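PDB 3TRC: phosphoenolpyruvate-protein phosphotransferase, which probably transfers the phosphoryl group of phosphoenolpyruvate to a histidine of a carrier protein, and is represented here by its GAF domain. Local coordinates for residues E143-A146 / F147-L151. Numbering follows the deposited sequence.
Sequences EEEA and FCVTL
A146 O is gripped twice by T150. The hydroxyl OG1 of T150 donates to A146 O at 2.7 Å, and the backbone N of T150 donates to the same oxygen at 2.9 Å. The two donors come in from opposite faces of the carbonyl plane. The T150 torsion makes this possible: OG1 lies anti to its own carbonyl carbon (chi1 -58°), which turns it back to the preceding turn. The same i to i+4 pattern joins F147 N to E143 O, C148 N to E144 O and V149 N to E145 O, all within helix 142-164 of the GAF domain. V149 N reaches E145 O at 2.8 Å. The E145 chain lies alongside V149, with E145 CG 4.1 Å from V149 CG2, and E145 OE1 is hydrogen-bonded to N91 ND2. The F147 ring packs on M6, I9 and L10 of helix 3-19, while C148 meets L116 and I118 of the sheet. A146 packs on L7 of the second subunit, and T150 on R11 of that subunit. At this buried position in the dimer contact, the T150 hydroxyl spends its proton on A146 O, within its own helix.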
loop_
_atom_site.group_PDB
_atom_site.type_symbol
_atom_site.label_atom_id
_atom_site.label_comp_id
_atom_site.label_asym_id
_atom_site.label_seq_id
_atom_site.Cartn_x
_atom_site.Cartn_y
_atom_site.Cartn_z
ATOM N N GLU A 143 -4.800 12.849 8.035
ATOM C CA GLU A 143 -3.764 12.128 7.302
ATOM C C GLU A 143 -3.263 10.915 8.087
ATOM O O GLU A 143 -2.832 9.924 7.499
ATOM C CB GLU A 143 -2.595 13.044 6.921
ATOM C CG GLU A 143 -1.767 13.573 8.103
ATOM C CD GLU A 143 -2.320 14.858 8.711
ATOM O OE1 GLU A 143 -3.528 15.151 8.558
ATOM O OE2 GLU A 143 -1.533 15.588 9.347
ATOM N N GLU A 144 -3.334 10.997 9.414
ATOM C CA GLU A 144 -2.923 9.884 10.250
ATOM C C GLU A 144 -3.901 8.734 10.082
ATOM O O GLU A 144 -3.504 7.586 9.941
ATOM C CB GLU A 144 -2.878 10.295 11.717
ATOM C CG GLU A 144 -1.890 11.409 12.026
ATOM C CD GLU A 144 -1.734 11.603 13.525
ATOM O OE1 GLU A 144 -0.938 10.848 14.122
ATOM O OE2 GLU A 144 -2.418 12.483 14.095
ATOM N N GLU A 145 -5.190 9.050 10.110
ATOM C CA GLU A 145 -6.198 8.018 9.950
ATOM C C GLU A 145 -6.118 7.399 8.550
ATOM O O GLU A 145 -6.132 6.183 8.414
ATOM C CB GLU A 145 -7.603 8.554 10.242
ATOM C CG GLU A 145 -8.671 7.474 10.165
ATOM C CD GLU A 145 -10.053 7.964 10.547
ATOM O OE1 GLU A 145 -10.158 8.903 11.363
ATOM O OE2 GLU A 145 -11.038 7.393 10.032
ATOM N N ALA A 146 -6.004 8.237 7.521
ATOM C CA ALA A 146 -5.911 7.749 6.146
ATOM C C ALA A 146 -4.695 6.839 5.962
ATOM O O ALA A 146 -4.769 5.792 5.312
ATOM C CB ALA A 146 -5.862 8.921 5.170
ATOM N N PHE A 147 -3.575 7.243 6.542
ATOM C CA PHE A 147 -2.365 6.440 6.526
ATOM C C PHE A 147 -2.599 5.074 7.165
ATOM O O PHE A 147 -2.279 4.036 6.584
ATOM C CB PHE A 147 -1.257 7.172 7.275
ATOM C CG PHE A 147 -0.061 6.327 7.557
ATOM C CD1 PHE A 147 0.880 6.088 6.575
ATOM C CD2 PHE A 147 0.122 5.770 8.808
ATOM C CE1 PHE A 147 1.980 5.306 6.836
ATOM C CE2 PHE A 147 1.218 4.991 9.069
ATOM C CZ PHE A 147 2.149 4.758 8.088
ATOM N N CYS A 148 -3.161 5.084 8.364
ATOM C CA CYS A 148 -3.384 3.843 9.100
ATOM C C CYS A 148 -4.413 2.931 8.425
ATOM O O CYS A 148 -4.273 1.706 8.436
ATOM C CB CYS A 148 -3.787 4.150 10.545
ATOM S SG CYS A 148 -2.483 4.803 11.600
ATOM N N VAL A 149 -5.451 3.524 7.845
ATOM C CA VAL A 149 -6.471 2.754 7.143
ATOM C C VAL A 149 -5.878 2.108 5.898
ATOM O O VAL A 149 -6.079 0.921 5.642
ATOM C CB VAL A 149 -7.688 3.621 6.774
ATOM C CG1 VAL A 149 -8.570 2.911 5.752
ATOM C CG2 VAL A 149 -8.476 3.968 8.023
ATOM N N THR A 150 -5.134 2.896 5.128
ATOM C CA THR A 150 -4.497 2.387 3.923
ATOM C C THR A 150 -3.554 1.249 4.275
ATOM O O THR A 150 -3.509 0.221 3.586
ATOM C CB THR A 150 -3.738 3.517 3.182
ATOM O OG1 THR A 150 -4.659 4.563 2.863
ATOM C CG2 THR A 150 -3.126 2.994 1.900
ATOM N N LEU A 151 -2.820 1.415 5.370
ATOM C CA LEU A 151 -1.918 0.384 5.866
ATOM C C LEU A 151 -2.666 -0.896 6.253
ATOM O O LEU A 151 -2.215 -2.004 5.953
ATOM C CB LEU A 151 -1.138 0.910 7.063
ATOM C CG LEU A 151 -0.094 -0.017 7.678
ATOM C CD1 LEU A 151 0.947 -0.404 6.635
ATOM C CD2 LEU A 151 0.559 0.648 8.876
#